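Local structure of ribosome biogenesis GTPase A (Thermotoga maritima, 3CNL) at residues K66-E69 and F70-Q74; K83-P86 and R87-L91; R226-M229 and L230-E234. The protein binds and probably hydrolyses GTP as a circularly permuted GTPase, and is thought to act late in assembly of the 50S ribosomal subunit. All coordinates share one frame; numbering follows the deposited sequence.

Contact 1 of 3, residues K66-E69 and F70-Q74; sequences KWVE and FFKKQ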
loop_
_atom_site.group_PDB
_atom_site.type_symbol
_atom_site.label_atom_id
_atom_site.label_comp_id
_atom_site.label_asym_id
_atom_site.label_seq_id
_atom_site.Cartn_x
_atom_site.Cartn_y
_atom_site.Cartn_z
ATOM N N LYS A 66 -5.756 9.130 13.132
ATOM C CA LYS A 66 -6.916 9.797 12.529
ATOM C C LYS A 66 -7.609 8.936 11.483
ATOM O O LYS A 66 -8.833 9.014 11.299
ATOM C CB LYS A 66 -6.520 11.141 11.899
ATOM C CG LYS A 66 -6.339 12.301 12.897
ATOM C CD LYS A 66 -7.692 12.884 13.349
ATOM C CE LYS A 66 -7.546 14.208 14.164
ATOM N NZ LYS A 66 -8.839 14.567 14.847
ATOM N N TRP A 67 -6.824 8.144 10.754
ATOM C CA TRP A 67 -7.412 7.206 9.798
ATOM C C TRP A 67 -8.214 6.119 10.507
ATOM O O TRP A 67 -9.326 5.791 10.079
ATOM C CB TRP A 67 -6.343 6.619 8.856
ATOM C CG TRP A 67 -5.996 7.559 7.751
ATOM C CD1 TRP A 67 -4.806 8.196 7.562
ATOM C CD2 TRP A 67 -6.858 7.988 6.684
ATOM N NE1 TRP A 67 -4.868 8.988 6.435
ATOM C CE2 TRP A 67 -6.113 8.871 5.875
ATOM C CE3 TRP A 67 -8.182 7.688 6.319
ATOM C CZ2 TRP A 67 -6.656 9.485 4.741
ATOM C CZ3 TRP A 67 -8.713 8.274 5.193
ATOM C CH2 TRP A 67 -7.948 9.174 4.408
ATOM N N VAL A 68 -7.672 5.563 11.587
ATOM C CA VAL A 68 -8.416 4.552 12.369
ATOM C C VAL A 68 -9.771 5.111 12.785
ATOM O O VAL A 68 -10.786 4.457 12.588
ATOM C CB VAL A 68 -7.640 4.032 13.613
ATOM C CG1 VAL A 68 -8.465 2.994 14.388
ATOM C CG2 VAL A 68 -6.307 3.408 13.189
ATOM N N GLU A 69 -9.776 6.329 13.329
ATOM C CA GLU A 69 -10.998 6.986 13.824
ATOM C C GLU A 69 -11.997 7.220 12.731
ATOM O O GLU A 69 -13.193 6.978 12.910
ATOM C CB GLU A 69 -10.652 8.329 14.440
ATOM C CG GLU A 69 -9.659 8.185 15.537
ATOM C CD GLU A 69 -9.732 9.284 16.536
ATOM O OE1 GLU A 69 -10.682 10.097 16.465
ATOM O OE2 GLU A 69 -8.826 9.318 17.392
ATOM N N PHE A 70 -11.490 7.701 11.595
ATOM C CA PHE A 70 -12.284 7.879 10.399
ATOM C C PHE A 70 -13.005 6.589 9.988
ATOM O O PHE A 70 -14.197 6.629 9.690
ATOM C CB PHE A 70 -11.402 8.398 9.246
ATOM C CG PHE A 70 -12.150 8.584 7.949
ATOM C CD1 PHE A 70 -12.880 9.741 7.724
ATOM C CD2 PHE A 70 -12.121 7.604 6.962
ATOM C CE1 PHE A 70 -13.576 9.929 6.533
ATOM C CE2 PHE A 70 -12.807 7.779 5.766
ATOM C CZ PHE A 70 -13.544 8.947 5.559
ATOM N N PHE A 71 -12.284 5.462 9.930
ATOM C CA PHE A 71 -12.911 4.210 9.494
ATOM C C PHE A 71 -13.863 3.653 10.550
ATOM O O PHE A 71 -14.954 3.183 10.208
ATOM C CB PHE A 71 -11.870 3.173 9.042
ATOM C CG PHE A 71 -11.161 3.559 7.768
ATOM C CD1 PHE A 71 -11.875 3.772 6.603
ATOM C CD2 PHE A 71 -9.789 3.745 7.749
ATOM C CE1 PHE A 71 -11.226 4.144 5.431
ATOM C CE2 PHE A 71 -9.135 4.113 6.577
ATOM C CZ PHE A 71 -9.853 4.317 5.426
ATOM N N LYS A 72 -13.467 3.729 11.822
ATOM C CA LYS A 72 -14.368 3.349 12.934
ATOM C C LYS A 72 -15.686 4.141 12.875
ATOM O O LYS A 72 -16.767 3.582 13.031
ATOM C CB LYS A 72 -13.680 3.496 14.304
ATOM C CG LYS A 72 -12.373 2.712 14.438
ATOM C CD LYS A 72 -12.071 2.181 15.837
ATOM C CE LYS A 72 -12.349 3.194 16.942
ATOM N NZ LYS A 72 -12.529 2.526 18.278
ATOM N N LYS A 73 -15.594 5.435 12.590
ATOM C CA LYS A 73 -16.781 6.272 12.453
ATOM C C LYS A 73 -17.646 5.919 11.253
ATOM O O LYS A 73 -18.854 6.122 11.297
ATOM C CB LYS A 73 -16.417 7.757 12.453
ATOM C CG LYS A 73 -16.045 8.282 13.840
ATOM C CD LYS A 73 -15.985 9.816 13.876
ATOM C CE LYS A 73 -14.647 10.329 13.371
ATOM N NZ LYS A 73 -14.533 11.823 13.407
ATOM N N GLN A 74 -17.048 5.369 10.197
ATOM C CA GLN A 74 -17.827 4.844 9.066
ATOM C C GLN A 74 -18.455 3.472 9.362
ATOM O O GLN A 74 -19.138 2.897 8.505
ATOM C CB GLN A 74 -16.965 4.741 7.796
ATOM C CG GLN A 74 -16.404 6.055 7.279
ATOM C CD GLN A 74 -16.127 6.004 5.800
ATOM O OE1 GLN A 74 -16.670 6.807 5.033
ATOM N NE2 GLN A 74 -15.287 5.048 5.375
HETATM O O HOH W 1 -12.980 11.372 15.937
#
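Trp67 and Phe70 rise from the same side of the helix, and their first torsions set the rings: CG of Trp67 sits anti to its carbonyl carbon (chi1 -80°), CG of Phe70 anti to the backbone N. The two side chains end up alongside each other, and the six-membered ring of Trp67 presents its edge to the face of Phe70 in an offset edge-to-face pair, planes at 81° and centroids 5.6 Å apart. The closest atoms are Trp67 CZ3 and Phe70 CD2, at 3.9 Å. Phe71, one turn on from Trp67, behaves differently. Its ring plane runs nearly parallel to that of the indole, but the two are slid so far apart that they hardly overlap, and they meet where Trp67 CE3 comes within 3.7 Å of Phe71 CE2. Together the three rings make an aromatic cluster.

The opposite charges on the outer side do not meet directly. A water bridges them, donating to Glu69 OE1 at 2.7 Å and accepting from Lys73 NZ at 3.0 Å. Through Lys73 the main chain is regular alpha helix, with Lys72 N on Val68 O at 2.9 Å and a nearly straight N-H...O angle of 172°. The aliphatic part of Lys72 runs beside Val68 CG1.

Helix 61-73 is the crossover of a beta-alpha-beta unit between strands 48-54 and 78-80. Phe71 packs on Ile51 and Val78, and Trp67 on Leu53; Phe35 and Pro248 reach both Trp67 and Phe70, and the indole NE1 is hydrogen-bonded to Glu246 O.

Contact 2 of 3, residues K83-P86 and R87-L91; sequences KGEP and RKVLL. With GNP (phosphoaminophosphonic acid-guanylate ester), chain B.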
loop_
_atom_site.group_PDB
_atom_site.type_symbol
_atom_site.label_atom_id
_atom_site.label_comp_id
_atom_site.label_asym_id
_atom_site.label_seq_id
_atom_site.Cartn_x
_atom_site.Cartn_y
_atom_site.Cartn_z
ATOM N N LYS A 83 5.177 -5.070 9.414
ATOM C CA LYS A 83 6.075 -6.213 9.181
ATOM C C LYS A 83 6.606 -6.836 10.475
ATOM O O LYS A 83 6.692 -8.063 10.613
ATOM C CB LYS A 83 7.283 -5.645 8.434
ATOM C CG LYS A 83 7.871 -6.449 7.338
ATOM C CD LYS A 83 9.061 -5.678 6.772
ATOM C CE LYS A 83 9.503 -6.210 5.425
ATOM N NZ LYS A 83 10.697 -5.448 4.881
ATOM N N GLY A 84 6.991 -5.966 11.407
ATOM C CA GLY A 84 7.722 -6.375 12.606
ATOM C C GLY A 84 6.864 -6.695 13.811
ATOM O O GLY A 84 7.390 -7.035 14.877
ATOM N N GLU A 85 5.550 -6.571 13.645
ATOM C CA GLU A 85 4.590 -6.895 14.696
ATOM C C GLU A 85 4.372 -8.406 14.765
ATOM O O GLU A 85 4.156 -9.033 13.739
ATOM C CB GLU A 85 3.276 -6.169 14.427
ATOM C CG GLU A 85 2.191 -6.468 15.412
ATOM C CD GLU A 85 0.947 -5.680 15.148
ATOM O OE1 GLU A 85 0.869 -4.538 15.643
ATOM O OE2 GLU A 85 0.044 -6.213 14.454
ATOM N N PRO A 86 4.435 -9.004 15.974
ATOM C CA PRO A 86 4.391 -10.471 16.119
ATOM C C PRO A 86 3.147 -11.129 15.508
ATOM O O PRO A 86 2.070 -10.547 15.546
ATOM C CB PRO A 86 4.382 -10.672 17.641
ATOM C CG PRO A 86 4.981 -9.441 18.199
ATOM C CD PRO A 86 4.546 -8.330 17.284
ATOM N N ARG A 87 3.318 -12.328 14.953
ATOM C CA ARG A 87 2.215 -13.146 14.414
ATOM C C ARG A 87 1.018 -13.234 15.371
ATOM O O ARG A 87 -0.134 -13.090 14.969
ATOM C CB ARG A 87 2.727 -14.550 14.071
ATOM C CG ARG A 87 1.704 -15.446 13.366
ATOM C CD ARG A 87 2.260 -16.827 13.054
ATOM N NE ARG A 87 1.267 -17.672 12.377
ATOM C CZ ARG A 87 0.325 -18.385 12.993
ATOM N NH1 ARG A 87 0.205 -18.363 14.329
ATOM N NH2 ARG A 87 -0.514 -19.112 12.275
ATOM N N LYS A 88 1.309 -13.425 16.650
ATOM C CA LYS A 88 0.300 -13.554 17.697
ATOM C C LYS A 88 -0.567 -12.308 17.858
ATOM O O LYS A 88 -1.783 -12.406 18.101
ATOM C CB LYS A 88 0.980 -13.875 19.043
ATOM C CG LYS A 88 2.264 -14.710 18.937
ATOM C CD LYS A 88 3.466 -13.856 18.498
ATOM C CE LYS A 88 4.680 -14.692 18.168
ATOM N NZ LYS A 88 4.558 -15.280 16.806
ATOM N N VAL A 89 0.071 -11.140 17.750
ATOM C CA VAL A 89 -0.603 -9.839 17.891
ATOM C C VAL A 89 -1.498 -9.569 16.671
ATOM O O VAL A 89 -2.615 -9.061 16.804
ATOM C CB VAL A 89 0.423 -8.676 18.014
ATOM C CG1 VAL A 89 -0.285 -7.325 18.054
ATOM C CG2 VAL A 89 1.337 -8.865 19.226
ATOM N N LEU A 90 -0.983 -9.902 15.490
ATOM C CA LEU A 90 -1.741 -9.761 14.236
ATOM C C LEU A 90 -3.010 -10.597 14.280
ATOM O O LEU A 90 -4.077 -10.115 13.978
ATOM C CB LEU A 90 -0.899 -10.219 13.046
ATOM C CG LEU A 90 -1.028 -9.519 11.686
ATOM C CD1 LEU A 90 -0.642 -10.486 10.579
ATOM C CD2 LEU A 90 -2.381 -8.858 11.416
ATOM N N LEU A 91 -2.879 -11.863 14.654
ATOM C CA LEU A 91 -4.007 -12.788 14.636
ATOM C C LEU A 91 -5.063 -12.375 15.640
ATOM O O LEU A 91 -6.262 -12.508 15.391
ATOM C CB LEU A 91 -3.529 -14.210 14.922
ATOM C CG LEU A 91 -2.771 -14.918 13.809
ATOM C CD1 LEU A 91 -2.356 -16.245 14.322
ATOM C CD2 LEU A 91 -3.673 -15.066 12.584
HETATM P PG GNP B . 2.898 -7.155 -4.789
HETATM O O1G GNP B . 1.441 -7.553 -4.833
HETATM O O2G GNP B . 3.170 -5.884 -5.572
HETATM O O3G GNP B . 3.737 -8.356 -5.211
HETATM N N3B GNP B . 3.539 -6.854 -3.372
HETATM P PB GNP B . 2.987 -7.228 -1.943
HETATM O O1B GNP B . 1.692 -6.526 -1.694
HETATM O O2B GNP B . 2.958 -8.717 -1.830
HETATM O O3A GNP B . 4.036 -6.668 -0.962
HETATM P PA GNP B . 5.294 -7.345 -0.336
HETATM O O1A GNP B . 4.929 -8.116 0.863
HETATM O O2A GNP B . 6.118 -8.038 -1.340
HETATM O "O5'" GNP B . 6.099 -6.125 0.204
HETATM C "C5'" GNP B . 6.507 -5.036 -0.637
HETATM C "C4'" GNP B . 7.649 -4.304 0.061
HETATM O "O4'" GNP B . 7.204 -3.683 1.301
HETATM C "C3'" GNP B . 8.839 -5.153 0.472
HETATM O "O3'" GNP B . 10.016 -4.373 0.313
HETATM C "C2'" GNP B . 8.571 -5.406 1.947
HETATM O "O2'" GNP B . 9.772 -5.682 2.629
HETATM C "C1'" GNP B . 7.997 -4.068 2.399
HETATM N N9 GNP B . 7.079 -4.142 3.533
HETATM C C8 GNP B . 6.027 -5.024 3.676
HETATM N N7 GNP B . 5.353 -4.834 4.785
HETATM C C5 GNP B . 6.021 -3.759 5.409
HETATM C C6 GNP B . 5.769 -3.084 6.635
HETATM O O6 GNP B . 4.876 -3.311 7.472
HETATM N N1 GNP B . 6.682 -2.040 6.869
HETATM C C2 GNP B . 7.717 -1.689 6.017
HETATM N N2 GNP B . 8.508 -0.662 6.394
HETATM N N3 GNP B . 7.958 -2.298 4.869
HETATM C C4 GNP B . 7.079 -3.322 4.636
#
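Pro86 and Val89 lie side by side at the start of a helix, with Val89 CG2 resting 3.8 Å from Pro86 CD. Pro86 holds the N-cap position. Pro86 O takes the first helical bond, from Leu90 N at 3.1 Å and an N-H...O angle of 166°, plus a weak one from Val89 N. A proline suits this place, since the first turn asks for no N-H from it.

Val89 also receives Glu85, whose side chain crosses it at about a right angle. With CG anti to the backbone N (chi1 178°), the glutamate reaches forward across the valine and lays its carboxylate carbon CD 3.6 Å from Val89 CG1. The carboxylate oxygens look beyond the contact, OE2 to the hydroxyl of Thr81 and OE1 to a salt bridge with Lys93.

Lys83, at the other end of the loop, belongs to the nucleotide pocket: its backbone N donates to O6 of the guanine at 2.6 Å, and its aliphatic chain runs along the base.

The loop leads from strand 78-80 into helix 87-94, which packs against helix 112-120 through Leu90 and Leu91 on Leu119, while Lys118 binds Glu85 O.

Contact 3 of 3, residues R226-M229 and L230-E234; sequences RALM and LFFTE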
loop_
_atom_site.group_PDB
_atom_site.type_symbol
_atom_site.label_atom_id
_atom_site.label_comp_id
_atom_site.label_asym_id
_atom_site.label_seq_id
_atom_site.Cartn_x
_atom_site.Cartn_y
_atom_site.Cartn_z
ATOM N N ARG A 226 16.576 8.886 -13.390
ATOM C CA ARG A 226 17.090 7.928 -12.421
ATOM C C ARG A 226 16.992 8.430 -10.982
ATOM O O ARG A 226 16.793 7.640 -10.062
ATOM C CB ARG A 226 18.554 7.594 -12.737
ATOM C CG ARG A 226 18.759 6.522 -13.809
ATOM C CD ARG A 226 20.252 6.175 -13.928
ATOM N NE ARG A 226 20.702 5.371 -12.791
ATOM C CZ ARG A 226 21.974 5.191 -12.446
ATOM N NH1 ARG A 226 22.955 5.773 -13.134
ATOM N NH2 ARG A 226 22.263 4.440 -11.390
ATOM N N ALA A 227 17.162 9.740 -10.787
ATOM C CA ALA A 227 16.943 10.345 -9.478
ATOM C C ALA A 227 15.494 10.148 -9.032
ATOM O O ALA A 227 15.239 9.794 -7.883
ATOM C CB ALA A 227 17.300 11.839 -9.490
ATOM N N LEU A 228 14.561 10.384 -9.949
ATOM C CA LEU A 228 13.136 10.182 -9.669
ATOM C C LEU A 228 12.828 8.740 -9.289
ATOM O O LEU A 228 12.182 8.492 -8.282
ATOM C CB LEU A 228 12.261 10.608 -10.852
ATOM C CG LEU A 228 12.201 12.092 -11.222
ATOM C CD1 LEU A 228 11.775 12.267 -12.676
ATOM C CD2 LEU A 228 11.281 12.870 -10.287
ATOM N N MET A 229 13.260 7.792 -10.111
ATOM C CA MET A 229 13.077 6.368 -9.809
ATOM C C MET A 229 13.597 6.006 -8.421
ATOM O O MET A 229 12.886 5.406 -7.620
ATOM C CB MET A 229 13.789 5.516 -10.872
ATOM C CG MET A 229 14.013 4.052 -10.492
ATOM S SD MET A 229 12.485 3.098 -10.607
ATOM C CE MET A 229 13.099 1.409 -10.742
ATOM N N LEU A 230 14.844 6.376 -8.143
ATOM C CA LEU A 230 15.486 6.065 -6.870
ATOM C C LEU A 230 14.851 6.814 -5.709
ATOM O O LEU A 230 14.666 6.247 -4.631
ATOM C CB LEU A 230 16.975 6.385 -6.963
ATOM C CG LEU A 230 17.944 6.243 -5.781
ATOM C CD1 LEU A 230 17.922 4.866 -5.123
ATOM C CD2 LEU A 230 19.358 6.572 -6.288
ATOM N N PHE A 231 14.533 8.093 -5.915
ATOM C CA PHE A 231 13.928 8.881 -4.832
ATOM C C PHE A 231 12.617 8.243 -4.379
ATOM O O PHE A 231 12.416 7.987 -3.181
ATOM C CB PHE A 231 13.717 10.356 -5.234
ATOM C CG PHE A 231 12.951 11.147 -4.211
ATOM C CD1 PHE A 231 13.530 11.483 -3.001
ATOM C CD2 PHE A 231 11.631 11.498 -4.437
ATOM C CE1 PHE A 231 12.802 12.173 -2.037
ATOM C CE2 PHE A 231 10.900 12.221 -3.470
ATOM C CZ PHE A 231 11.484 12.546 -2.293
ATOM N N PHE A 232 11.741 7.968 -5.337
ATOM C CA PHE A 232 10.409 7.451 -5.015
ATOM C C PHE A 232 10.432 6.021 -4.518
ATOM O O PHE A 232 9.580 5.621 -3.726
ATOM C CB PHE A 232 9.409 7.663 -6.173
ATOM C CG PHE A 232 9.064 9.103 -6.383
ATOM C CD1 PHE A 232 8.387 9.815 -5.405
ATOM C CD2 PHE A 232 9.451 9.777 -7.550
ATOM C CE1 PHE A 232 8.103 11.183 -5.577
ATOM C CE2 PHE A 232 9.165 11.131 -7.725
ATOM C CZ PHE A 232 8.490 11.829 -6.745
ATOM N N THR A 233 11.448 5.277 -4.927
ATOM C CA THR A 233 11.689 3.935 -4.393
ATOM C C THR A 233 12.066 4.075 -2.937
ATOM O O THR A 233 11.522 3.380 -2.087
ATOM C CB THR A 233 12.802 3.224 -5.174
ATOM O OG1 THR A 233 12.321 2.991 -6.501
ATOM C CG2 THR A 233 13.171 1.882 -4.525
ATOM N N GLU A 234 12.974 4.999 -2.639
ATOM C CA GLU A 234 13.312 5.304 -1.264
ATOM C C GLU A 234 12.141 5.821 -0.408
ATOM O O GLU A 234 11.976 5.401 0.740
ATOM C CB GLU A 234 14.488 6.284 -1.216
ATOM C CG GLU A 234 15.816 5.603 -1.546
ATOM C CD GLU A 234 17.008 6.489 -1.316
ATOM O OE1 GLU A 234 18.140 5.967 -1.388
ATOM O OE2 GLU A 234 16.828 7.700 -1.074
#
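Leu228 and Phe232, one helical turn apart, make the apolar part of this contact. They lie side by side, and a single methyl of the leucine does the touching: Leu228 CD2 stands 3.8 Å from Phe232 CE2. On one face the Phe232 ring meets its own neighbour, Phe231, whose CD2 lies 3.6 Å above the ring centre; Phe231 thus turns an edge atom onto that face. With an alanine in place of Phe232 the ring would be gone, which is likely to leave Leu228 CD2 and Phe231 CD2 without their shared partner and a gap facing Phe185 and Leu169.

The polar contacts centre on Met229 O, which is gripped twice. Thr233 N donates to it at 3.1 Å, and the hydroxyl Thr233 OG1 reaches the same oxygen at 2.7 Å from the opposite face of the carbonyl plane. With OG1 anti to its carbonyl carbon (chi1 -67°), the hydroxyl is turned back toward the preceding turn, so the bond also fixes its rotation. The Met229 sulfur passes obliquely by that hydroxyl. Regular backbone bonds fill in the rest, among them Phe231 N to Ala227 O at 2.7 Å.

Helix 224-236 packs against helices 162-170, 182-196 and 202-212, and Phe231 meets Phe192, Phe205 and Phe206 edge-to-face. Leu228, Phe231 and Phe232 thus face the aromatic-rich core of the helical bundle, while the Thr233 hydroxyl returns to the carbonyl four residues back.

Overall arrangement
From the N terminus the three contacts come in series, with none nested or crossed, and each is local, so none closes a long loop. Contact 1 sits on the helix joining strands 48-54 and 78-80; after the second of these strands the chain enters contact 2, whose loop carries Lys83 to the guanine before helix 87-94 begins. Both lie in the GTPase part, their centres about 22 Å apart. Contact 3 follows much later, in helix 224-236 of the helical bundle, about 32 Å from contact 1 between centres and across the chain's centre from it. The bound nucleotide lies between the two parts: Lys83 touches it, whereas the Thr233 side chain stays about 9 Å off without contact.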